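Local coordinates for 389aa long hypothetical nucleolar protein (Pyrococcus horikoshii, PDB 5ZVE) that methylates the C5 position of cytosine 72 in several transfer RNAs, using S-adenosyl-L-methionine as the methyl donor, at residues R10-N15 / R289-I294; K14-K19 / L325-N330; K27-P32 / F364-H369. All coordinates share one frame; numbering follows the deposited sequence.

Interaction 1: R10-N15 / R289-I294; sequences REYYKN and RTLKHI
Tyr-12, on the N-terminal helix 7-17, reaches across to the first turn of helix 291-310 and meets Leu-291 and Ile-294 there. Its CB starts the contact, lying 3.8 Å from Leu-291 CD1. The same methyl is 4.2 Å from Tyr-12 CG, so Leu-291 supports the root of the side chain, coming at the ring obliquely. CG stands anti to the backbone N (chi1 175°), which carries the ring out from the helix to where Ile-294 can cover it. Further out, CE2 is 4.2 Å from Ile-294 CD1. That methyl sits over one face of the phenol, 4.3 Å from the ring centroid and 15° off the ring normal, a CH-pi contact displaced toward the rim. At the tip, OH finds its partners in the loop after strand 316-322, where it hydrogen-bonds Glu-328 OE1 and the backbone N of Tyr-327.

The helix start that receives the ring has its own brace: the backbone N of Thr-290 gives a nearly straight 2.9 Å hydrogen bond to His-293 ND1, close to the imidazole plane. Thr-290 OG1 hydrogen-bonds Glu-8 OE1, a further tie to helix 7-17.

No hydrogen bond runs between 10-15 and 289-294. The contact is apolar packing between the ferredoxin-like region and the methyltransferase domain; the Ile-294 methyl on one face and the two bonds at OH would together restrict how the phenol turns.

Interaction 2: K14-K19 / L325-N330; sequences KNLFGK and LSYEEN
Leu-16 and Phe-17, in the last turn of helix 7-17, press against the backbone and CB atoms of Leu-325 and Tyr-327. Leu-16 divides its two methyls: CD2 lies 3.9 Å from Tyr-327 N and also near the carbonyl of Leu-325, while CD1 is 4.1 Å from Tyr-327 CB. The Leu-16 and Tyr-327 side chains cross at about a right angle, and the tyrosine ring continues away from the helix. Phe-17 uses its far end. CZ is 4.1 Å from Leu-325 CB, and Leu-325 O lies at the ring edge, near its plane, 3.9 Å from CZ. With chi1 at -57°, CG of Phe-17 is anti to its carbonyl carbon, and the ring folds back under Leu-16, whose CG rests over the centre of one face.

Behind this first shell, the loop is braced from within. Ser-326 forms an ST motif, its OG accepting from Glu-329 N at 3.2 Å and donating to Glu-329 OE2 at 2.8 Å, on the anti side of the carboxylate and 34° out of its plane. A type I turn from Tyr-327 to Asn-330 overlaps it, closed by Asn-330 N to Tyr-327 O at 2.9 Å. Farther out, Arg-363 NH2 bonds Leu-325 O, and Thr-277 OG1 bonds Glu-329 OE2.

This loop follows the strand that leads to Cys-323, the predicted nucleophile. Leu-16 and Phe-17 meet it with carbon, and no hydrogen bond joins 14-19 to 325-330; the polar tie from the same helix is Tyr-12 OH, bonded to Tyr-327 N and Glu-328 OE1. Hydrophobic surface and polar tie together are consistent with holding the loop in place near the active site.

Interaction 3: K27-P32 / F364-H369; sequences KKLREP and FYPHKH
Lys-28 and Leu-29 pack onto Pro-366 and His-367 where helix 19-29, in the ferredoxin-like region, meets the short helix 366-369 of the Rossmann-like methyltransferase domain. Lys-28 comes first. Its CB lies 3.8 Å from Pro-366 CB and its CG 3.8 Å from His-367 CB, so CB and CG, not the ammonium, do the touching. A bend at chi2 (-38°) then turns the rest out of the contact, and Lys-28 NZ makes a long salt bridge with Glu-31 OE1. Leu-29 follows, its CD2 4.0 Å from Pro-366 CG and its CG nearly as close, an apolar contact in which the leucine meets the proline ring obliquely. The same Glu-31 OE1 also forms a salt bridge with Arg-75 NH2.

In the second segment, the imidazole of His-367 leaves the contact after CB and hydrogen-bonds Glu-21 OE1 through NE2, a polar tie back to helix 19-29. The His-369 ring folds back to the start of the short helix: Tyr-365, at the N-cap position, sends its backbone N to ND1 of His-369, 2.9 Å away and 12° out of the imidazole plane.

In the fold
Starting at the N terminus, helix 7-17 supplies the first segments of interactions 1 and 2, which share Lys-14 and Asn-15; helix 19-29, next in the chain, supplies that of interaction 3. The second segments come in the same order, 289-294, 325-330 and 364-369, so interaction 3 crosses both others and each contact closes a loop of some 270 to 330 residues. Interactions 1 and 2 meet through Tyr-12, with centres about 8 Å apart. Interactions 2 and 3 touch through Phe-17 with Tyr-365 and Leu-325 with Leu-29. Together they join two N-terminal helices to one helix start, one loop and one short helix of the methyltransferase domain.

Interaction 1: R10-N15 / R289-I294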
loop_
_atom_site.group_PDB
_atom_site.type_symbol
_atom_site.label_atom_id
_atom_site.label_comp_id
_atom_site.label_asym_id
_atom_site.label_seq_id
_atom_site.Cartn_x
_atom_site.Cartn_y
_atom_site.Cartn_z
ATOM N N ARG A 10 -11.749 -17.485 -4.364
ATOM C CA ARG A 10 -12.148 -17.299 -5.756
ATOM C C ARG A 10 -13.664 -17.339 -5.887
ATOM O O ARG A 10 -14.256 -16.499 -6.563
ATOM C CB ARG A 10 -11.501 -18.349 -6.660
ATOM C CG ARG A 10 -9.987 -18.298 -6.639
ATOM C CD ARG A 10 -9.380 -18.781 -7.944
ATOM N NE ARG A 10 -9.797 -20.125 -8.323
ATOM C CZ ARG A 10 -9.119 -21.230 -8.023
ATOM N NH1 ARG A 10 -9.564 -22.410 -8.427
ATOM N NH2 ARG A 10 -7.994 -21.158 -7.321
ATOM N N GLU A 11 -14.283 -18.325 -5.240
ATOM C CA GLU A 11 -15.739 -18.423 -5.199
ATOM C C GLU A 11 -16.343 -17.200 -4.521
ATOM O O GLU A 11 -17.392 -16.709 -4.929
ATOM C CB GLU A 11 -16.182 -19.699 -4.468
ATOM C CG GLU A 11 -15.709 -20.999 -5.108
ATOM C CD GLU A 11 -16.269 -21.205 -6.503
ATOM O OE1 GLU A 11 -17.305 -20.587 -6.832
ATOM O OE2 GLU A 11 -15.675 -21.984 -7.276
ATOM N N TYR A 12 -15.668 -16.716 -3.484
ATOM C CA TYR A 12 -16.115 -15.539 -2.759
ATOM C C TYR A 12 -16.150 -14.337 -3.697
ATOM O O TYR A 12 -17.158 -13.631 -3.775
ATOM C CB TYR A 12 -15.202 -15.266 -1.556
ATOM C CG TYR A 12 -15.526 -13.991 -0.808
ATOM C CD1 TYR A 12 -16.457 -13.980 0.220
ATOM C CD2 TYR A 12 -14.897 -12.797 -1.134
ATOM C CE1 TYR A 12 -16.754 -12.810 0.902
ATOM C CE2 TYR A 12 -15.185 -11.631 -0.467
ATOM C CZ TYR A 12 -16.112 -11.638 0.549
ATOM O OH TYR A 12 -16.387 -10.462 1.207
ATOM N N TYR A 13 -15.054 -14.122 -4.417
ATOM C CA TYR A 13 -14.970 -13.025 -5.378
ATOM C C TYR A 13 -16.046 -13.137 -6.457
ATOM O O TYR A 13 -16.707 -12.149 -6.778
ATOM C CB TYR A 13 -13.586 -12.975 -6.027
ATOM C CG TYR A 13 -12.484 -12.471 -5.119
ATOM C CD1 TYR A 13 -12.759 -11.605 -4.065
ATOM C CD2 TYR A 13 -11.165 -12.857 -5.321
ATOM C CE1 TYR A 13 -11.748 -11.146 -3.238
ATOM C CE2 TYR A 13 -10.152 -12.403 -4.503
ATOM C CZ TYR A 13 -10.447 -11.550 -3.465
ATOM O OH TYR A 13 -9.429 -11.100 -2.657
ATOM N N LYS A 14 -16.211 -14.333 -7.019
ATOM C CA LYS A 14 -17.224 -14.554 -8.048
ATOM C C LYS A 14 -18.610 -14.210 -7.525
ATOM O O LYS A 14 -19.402 -13.578 -8.217
ATOM C CB LYS A 14 -17.195 -16.001 -8.553
ATOM C CG LYS A 14 -15.962 -16.350 -9.374
ATOM C CD LYS A 14 -15.862 -17.849 -9.652
ATOM C CE LYS A 14 -14.604 -18.174 -10.450
ATOM N NZ LYS A 14 -14.375 -19.643 -10.597
ATOM N N ASN A 15 -18.894 -14.621 -6.294
ATOM C CA ASN A 15 -20.181 -14.328 -5.676
ATOM C C ASN A 15 -20.374 -12.837 -5.441
ATOM O O ASN A 15 -21.475 -12.311 -5.591
ATOM C CB ASN A 15 -20.322 -15.073 -4.350
ATOM C CG ASN A 15 -20.642 -16.537 -4.537
ATOM O OD1 ASN A 15 -21.233 -16.929 -5.544
ATOM N ND2 ASN A 15 -20.257 -17.357 -3.564
ATOM N N ARG A 289 -4.214 -15.333 2.568
ATOM C CA ARG A 289 -5.361 -15.107 3.439
ATOM C C ARG A 289 -6.649 -15.536 2.758
ATOM O O ARG A 289 -6.779 -15.446 1.537
ATOM C CB ARG A 289 -5.440 -13.639 3.868
ATOM C CG ARG A 289 -4.518 -13.316 5.037
ATOM C CD ARG A 289 -4.355 -11.830 5.228
ATOM N NE ARG A 289 -3.292 -11.516 6.179
ATOM C CZ ARG A 289 -2.824 -10.289 6.396
ATOM N NH1 ARG A 289 -3.316 -9.257 5.722
ATOM N NH2 ARG A 289 -1.854 -10.093 7.280
ATOM N N THR A 290 -7.596 -16.020 3.556
ATOM C CA THR A 290 -8.838 -16.560 3.027
ATOM C C THR A 290 -10.041 -16.189 3.903
ATOM O O THR A 290 -9.968 -15.258 4.708
ATOM C CB THR A 290 -8.750 -18.092 2.861
ATOM O OG1 THR A 290 -9.947 -18.575 2.241
ATOM C CG2 THR A 290 -8.533 -18.788 4.211
ATOM N N LEU A 291 -11.145 -16.911 3.727
ATOM C CA LEU A 291 -12.428 -16.523 4.313
ATOM C C LEU A 291 -12.392 -16.391 5.829
ATOM O O LEU A 291 -12.893 -15.410 6.376
ATOM C CB LEU A 291 -13.520 -17.519 3.911
ATOM C CG LEU A 291 -14.348 -17.166 2.667
ATOM C CD1 LEU A 291 -13.468 -16.784 1.488
ATOM C CD2 LEU A 291 -15.290 -18.304 2.290
ATOM N N LYS A 292 -11.812 -17.375 6.503
ATOM C CA LYS A 292 -11.667 -17.321 7.956
ATOM C C LYS A 292 -10.988 -16.026 8.414
ATOM O O LYS A 292 -11.312 -15.488 9.472
ATOM C CB LYS A 292 -10.890 -18.541 8.459
ATOM C CG LYS A 292 -9.622 -18.829 7.667
ATOM C CD LYS A 292 -8.740 -19.841 8.381
ATOM C CE LYS A 292 -7.392 -19.974 7.699
ATOM N NZ LYS A 292 -6.418 -20.725 8.539
ATOM N N HIS A 293 -10.053 -15.527 7.607
ATOM C CA HIS A 293 -9.345 -14.288 7.923
ATOM C C HIS A 293 -10.218 -13.049 7.751
ATOM O O HIS A 293 -10.066 -12.071 8.476
ATOM C CB HIS A 293 -8.095 -14.145 7.054
ATOM C CG HIS A 293 -7.078 -15.218 7.274
ATOM N ND1 HIS A 293 -6.779 -16.167 6.321
ATOM C CD2 HIS A 293 -6.286 -15.492 8.340
ATOM C CE1 HIS A 293 -5.847 -16.978 6.788
ATOM N NE2 HIS A 293 -5.530 -16.589 8.009
ATOM N N ILE A 294 -11.127 -13.094 6.786
ATOM C CA ILE A 294 -12.010 -11.969 6.520
ATOM C C ILE A 294 -12.940 -11.726 7.697
ATOM O O ILE A 294 -13.063 -10.602 8.184
ATOM C CB ILE A 294 -12.839 -12.200 5.242
ATOM C CG1 ILE A 294 -11.922 -12.225 4.016
ATOM C CG2 ILE A 294 -13.886 -11.112 5.086
ATOM C CD1 ILE A 294 -12.634 -12.560 2.723
#

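Interaction 2: K14-K19 / L325-N330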
loop_
_atom_site.group_PDB
_atom_site.type_symbol
_atom_site.label_atom_id
_atom_site.label_comp_id
_atom_site.label_asym_id
_atom_site.label_seq_id
_atom_site.Cartn_x
_atom_site.Cartn_y
_atom_site.Cartn_z
ATOM N N LYS A 14 -16.211 -14.333 -7.019
ATOM C CA LYS A 14 -17.224 -14.554 -8.048
ATOM C C LYS A 14 -18.610 -14.210 -7.525
ATOM O O LYS A 14 -19.402 -13.578 -8.217
ATOM C CB LYS A 14 -17.195 -16.001 -8.553
ATOM C CG LYS A 14 -15.962 -16.350 -9.374
ATOM C CD LYS A 14 -15.862 -17.849 -9.652
ATOM C CE LYS A 14 -14.604 -18.174 -10.450
ATOM N NZ LYS A 14 -14.375 -19.643 -10.597
ATOM N N ASN A 15 -18.894 -14.621 -6.294
ATOM C CA ASN A 15 -20.181 -14.328 -5.676
ATOM C C ASN A 15 -20.374 -12.837 -5.441
ATOM O O ASN A 15 -21.475 -12.311 -5.591
ATOM C CB ASN A 15 -20.322 -15.073 -4.350
ATOM C CG ASN A 15 -20.642 -16.537 -4.537
ATOM O OD1 ASN A 15 -21.233 -16.929 -5.544
ATOM N ND2 ASN A 15 -20.257 -17.357 -3.564
ATOM N N LEU A 16 -19.292 -12.157 -5.087
ATOM C CA LEU A 16 -19.380 -10.770 -4.658
ATOM C C LEU A 16 -19.297 -9.791 -5.827
ATOM O O LEU A 16 -19.900 -8.716 -5.792
ATOM C CB LEU A 16 -18.278 -10.468 -3.643
ATOM C CG LEU A 16 -18.238 -9.032 -3.131
ATOM C CD1 LEU A 16 -19.552 -8.683 -2.447
ATOM C CD2 LEU A 16 -17.054 -8.830 -2.202
ATOM N N PHE A 17 -18.553 -10.163 -6.864
ATOM C CA PHE A 17 -18.344 -9.261 -7.990
ATOM C C PHE A 17 -18.950 -9.777 -9.290
ATOM O O PHE A 17 -19.148 -9.011 -10.231
ATOM C CB PHE A 17 -16.845 -9.019 -8.210
ATOM C CG PHE A 17 -16.126 -8.475 -7.009
ATOM C CD1 PHE A 17 -16.449 -7.233 -6.493
ATOM C CD2 PHE A 17 -15.108 -9.201 -6.410
ATOM C CE1 PHE A 17 -15.781 -6.728 -5.395
ATOM C CE2 PHE A 17 -14.433 -8.702 -5.311
ATOM C CZ PHE A 17 -14.771 -7.463 -4.804
ATOM N N GLY A 18 -19.245 -11.069 -9.346
ATOM C CA GLY A 18 -19.631 -11.680 -10.605
ATOM C C GLY A 18 -18.406 -12.307 -11.239
ATOM O O GLY A 18 -17.302 -11.800 -11.060
ATOM N N LYS A 19 -18.593 -13.404 -11.967
ATOM C CA LYS A 19 -17.483 -14.159 -12.547
ATOM C C LYS A 19 -16.516 -13.325 -13.387
ATOM O O LYS A 19 -15.298 -13.410 -13.217
ATOM C CB LYS A 19 -18.021 -15.285 -13.426
ATOM C CG LYS A 19 -17.003 -16.370 -13.735
ATOM C CD LYS A 19 -17.576 -17.382 -14.707
ATOM C CE LYS A 19 -16.580 -18.481 -15.022
ATOM N NZ LYS A 19 -17.139 -19.426 -16.022
ATOM N N LEU A 325 -10.568 -5.980 -0.372
ATOM C CA LEU A 325 -11.737 -6.009 -1.239
ATOM C C LEU A 325 -13.006 -6.537 -0.567
ATOM O O LEU A 325 -14.106 -6.340 -1.086
ATOM C CB LEU A 325 -11.432 -6.866 -2.465
ATOM C CG LEU A 325 -10.285 -6.363 -3.341
ATOM C CD1 LEU A 325 -9.783 -7.485 -4.232
ATOM C CD2 LEU A 325 -10.760 -5.188 -4.168
ATOM N N SER A 326 -12.858 -7.197 0.580
ATOM C CA SER A 326 -13.973 -7.933 1.182
ATOM C C SER A 326 -15.153 -7.031 1.527
ATOM O O SER A 326 -14.985 -5.845 1.826
ATOM C CB SER A 326 -13.519 -8.678 2.439
ATOM O OG SER A 326 -13.402 -7.798 3.541
ATOM N N TYR A 327 -16.352 -7.594 1.454
ATOM C CA TYR A 327 -17.547 -6.874 1.857
ATOM C C TYR A 327 -17.548 -6.639 3.362
ATOM O O TYR A 327 -17.792 -5.520 3.821
ATOM C CB TYR A 327 -18.814 -7.633 1.445
ATOM C CG TYR A 327 -20.076 -6.856 1.737
ATOM C CD1 TYR A 327 -20.601 -5.973 0.807
ATOM C CD2 TYR A 327 -20.733 -6.992 2.956
ATOM C CE1 TYR A 327 -21.751 -5.252 1.078
ATOM C CE2 TYR A 327 -21.876 -6.280 3.234
ATOM C CZ TYR A 327 -22.382 -5.411 2.294
ATOM O OH TYR A 327 -23.525 -4.698 2.574
ATOM N N GLU A 328 -17.286 -7.703 4.121
ATOM C CA GLU A 328 -17.414 -7.679 5.577
ATOM C C GLU A 328 -16.534 -6.611 6.235
ATOM O O GLU A 328 -16.968 -5.938 7.169
ATOM C CB GLU A 328 -17.069 -9.051 6.172
ATOM C CG GLU A 328 -18.070 -10.165 5.880
ATOM C CD GLU A 328 -17.887 -10.788 4.506
ATOM O OE1 GLU A 328 -16.968 -10.361 3.775
ATOM O OE2 GLU A 328 -18.656 -11.712 4.162
ATOM N N GLU A 329 -15.307 -6.448 5.740
ATOM C CA GLU A 329 -14.383 -5.476 6.320
ATOM C C GLU A 329 -14.697 -4.060 5.862
ATOM O O GLU A 329 -14.183 -3.093 6.419
ATOM C CB GLU A 329 -12.932 -5.809 5.957
ATOM C CG GLU A 329 -12.427 -7.142 6.471
ATOM C CD GLU A 329 -11.075 -7.508 5.880
ATOM O OE1 GLU A 329 -10.057 -6.950 6.338
ATOM O OE2 GLU A 329 -11.031 -8.345 4.956
ATOM N N ASN A 330 -15.552 -3.942 4.856
ATOM C CA ASN A 330 -15.804 -2.648 4.240
ATOM C C ASN A 330 -17.243 -2.177 4.409
ATOM O O ASN A 330 -17.577 -1.568 5.426
ATOM C CB ASN A 330 -15.422 -2.703 2.763
ATOM C CG ASN A 330 -13.930 -2.866 2.568
ATOM O OD1 ASN A 330 -13.137 -2.379 3.379
ATOM N ND2 ASN A 330 -13.533 -3.559 1.501
#

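Interaction 3: K27-P32 / F364-H369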
loop_
_atom_site.group_PDB
_atom_site.type_symbol
_atom_site.label_atom_id
_atom_site.label_comp_id
_atom_site.label_asym_id
_atom_site.label_seq_id
_atom_site.Cartn_x
_atom_site.Cartn_y
_atom_site.Cartn_z
ATOM N N LYS A 27 -6.774 -11.300 -12.069
ATOM C CA LYS A 27 -5.735 -11.210 -13.090
ATOM C C LYS A 27 -4.834 -10.001 -12.865
ATOM O O LYS A 27 -3.611 -10.106 -12.928
ATOM C CB LYS A 27 -6.347 -11.142 -14.489
ATOM C CG LYS A 27 -5.300 -11.073 -15.598
ATOM C CD LYS A 27 -5.933 -10.893 -16.968
ATOM C CE LYS A 27 -4.916 -10.373 -17.982
ATOM N NZ LYS A 27 -5.555 -10.020 -19.285
ATOM N N LYS A 28 -5.445 -8.848 -12.615
ATOM C CA LYS A 28 -4.687 -7.618 -12.424
ATOM C C LYS A 28 -3.986 -7.584 -11.070
ATOM O O LYS A 28 -2.897 -7.020 -10.951
ATOM C CB LYS A 28 -5.600 -6.401 -12.585
ATOM C CG LYS A 28 -6.007 -6.150 -14.026
ATOM C CD LYS A 28 -4.850 -6.447 -14.974
ATOM C CE LYS A 28 -5.204 -6.119 -16.415
ATOM N NZ LYS A 28 -4.081 -6.446 -17.340
ATOM N N LEU A 29 -4.602 -8.200 -10.060
ATOM C CA LEU A 29 -4.013 -8.269 -8.724
ATOM C C LEU A 29 -2.657 -8.972 -8.735
ATOM O O LEU A 29 -1.801 -8.702 -7.889
ATOM C CB LEU A 29 -4.949 -8.991 -7.748
ATOM C CG LEU A 29 -6.062 -8.186 -7.073
ATOM C CD1 LEU A 29 -6.863 -9.076 -6.124
ATOM C CD2 LEU A 29 -5.486 -6.992 -6.333
ATOM N N ARG A 30 -2.458 -9.863 -9.699
ATOM C CA ARG A 30 -1.202 -10.602 -9.778
ATOM C C ARG A 30 -0.058 -9.724 -10.274
ATOM O O ARG A 30 1.108 -10.067 -10.111
ATOM C CB ARG A 30 -1.346 -11.818 -10.696
ATOM C CG ARG A 30 -0.245 -12.863 -10.521
ATOM C CD ARG A 30 -0.782 -14.069 -9.809
ATOM N NE ARG A 30 0.253 -14.978 -9.315
ATOM C CZ ARG A 30 0.752 -16.010 -9.989
ATOM N NH1 ARG A 30 0.318 -16.295 -11.209
ATOM N NH2 ARG A 30 1.680 -16.768 -9.423
ATOM N N GLU A 31 -0.402 -8.575 -10.849
ATOM C CA GLU A 31 0.584 -7.680 -11.449
ATOM C C GLU A 31 0.814 -6.434 -10.593
ATOM O O GLU A 31 -0.058 -6.042 -9.814
ATOM C CB GLU A 31 0.134 -7.257 -12.852
ATOM C CG GLU A 31 -0.336 -8.389 -13.755
ATOM C CD GLU A 31 -0.861 -7.877 -15.087
ATOM O OE1 GLU A 31 -0.935 -6.642 -15.264
ATOM O OE2 GLU A 31 -1.206 -8.706 -15.955
ATOM N N PRO A 32 1.996 -5.808 -10.733
ATOM C CA PRO A 32 2.236 -4.532 -10.051
ATOM C C PRO A 32 1.312 -3.452 -10.596
ATOM O O PRO A 32 0.787 -3.605 -11.701
ATOM C CB PRO A 32 3.704 -4.219 -10.374
ATOM C CG PRO A 32 4.291 -5.518 -10.856
ATOM C CD PRO A 32 3.167 -6.253 -11.505
ATOM N N PHE A 364 -11.819 1.378 -4.966
ATOM C CA PHE A 364 -10.856 1.335 -6.049
ATOM C C PHE A 364 -10.617 -0.111 -6.459
ATOM O O PHE A 364 -10.528 -1.002 -5.613
ATOM C CB PHE A 364 -9.544 2.007 -5.642
ATOM C CG PHE A 364 -9.648 3.502 -5.484
ATOM C CD1 PHE A 364 -10.005 4.063 -4.269
ATOM C CD2 PHE A 364 -9.382 4.342 -6.553
ATOM C CE1 PHE A 364 -10.100 5.439 -4.124
ATOM C CE2 PHE A 364 -9.472 5.721 -6.417
ATOM C CZ PHE A 364 -9.833 6.269 -5.199
ATOM N N TYR A 365 -10.558 -0.337 -7.767
ATOM C CA TYR A 365 -10.318 -1.660 -8.323
ATOM C C TYR A 365 -9.092 -1.623 -9.220
ATOM O O TYR A 365 -8.875 -0.635 -9.920
ATOM C CB TYR A 365 -11.530 -2.142 -9.115
ATOM C CG TYR A 365 -12.768 -2.370 -8.280
ATOM C CD1 TYR A 365 -12.938 -3.551 -7.572
ATOM C CD2 TYR A 365 -13.769 -1.408 -8.210
ATOM C CE1 TYR A 365 -14.074 -3.770 -6.811
ATOM C CE2 TYR A 365 -14.910 -1.618 -7.451
ATOM C CZ TYR A 365 -15.054 -2.802 -6.755
ATOM O OH TYR A 365 -16.181 -3.028 -5.998
ATOM N N PRO A 366 -8.289 -2.701 -9.209
ATOM C CA PRO A 366 -7.065 -2.726 -10.021
ATOM C C PRO A 366 -7.322 -2.653 -11.529
ATOM O O PRO A 366 -6.555 -2.010 -12.246
ATOM C CB PRO A 366 -6.416 -4.068 -9.641
ATOM C CG PRO A 366 -7.533 -4.907 -9.123
ATOM C CD PRO A 366 -8.476 -3.946 -8.447
ATOM N N HIS A 367 -8.381 -3.298 -12.003
ATOM C CA HIS A 367 -8.658 -3.338 -13.435
ATOM C C HIS A 367 -9.341 -2.067 -13.924
ATOM O O HIS A 367 -9.271 -1.737 -15.102
ATOM C CB HIS A 367 -9.505 -4.569 -13.783
ATOM C CG HIS A 367 -10.881 -4.553 -13.192
ATOM N ND1 HIS A 367 -11.113 -4.424 -11.839
ATOM C CD2 HIS A 367 -12.099 -4.671 -13.772
ATOM C CE1 HIS A 367 -12.415 -4.447 -11.614
ATOM N NE2 HIS A 367 -13.036 -4.600 -12.768
ATOM N N LYS A 368 -10.008 -1.352 -13.026
ATOM C CA LYS A 368 -10.679 -0.110 -13.407
ATOM C C LYS A 368 -9.818 1.137 -13.203
ATOM O O LYS A 368 -9.860 2.055 -14.016
ATOM C CB LYS A 368 -11.994 0.047 -12.636
ATOM C CG LYS A 368 -13.047 -1.000 -12.960
ATOM C CD LYS A 368 -14.351 -0.715 -12.225
ATOM C CE LYS A 368 -15.465 -1.649 -12.682
ATOM N NZ LYS A 368 -16.708 -1.469 -11.878
ATOM N N HIS A 369 -9.046 1.184 -12.123
ATOM C CA HIS A 369 -8.362 2.423 -11.761
ATOM C C HIS A 369 -6.844 2.316 -11.737
ATOM O O HIS A 369 -6.162 3.299 -11.437
ATOM C CB HIS A 369 -8.859 2.910 -10.401
ATOM C CG HIS A 369 -10.344 2.866 -10.261
ATOM N ND1 HIS A 369 -10.987 2.034 -9.365
ATOM C CD2 HIS A 369 -11.324 3.542 -10.909
ATOM C CE1 HIS A 369 -12.292 2.205 -9.465
ATOM N NE2 HIS A 369 -12.523 3.116 -10.397
#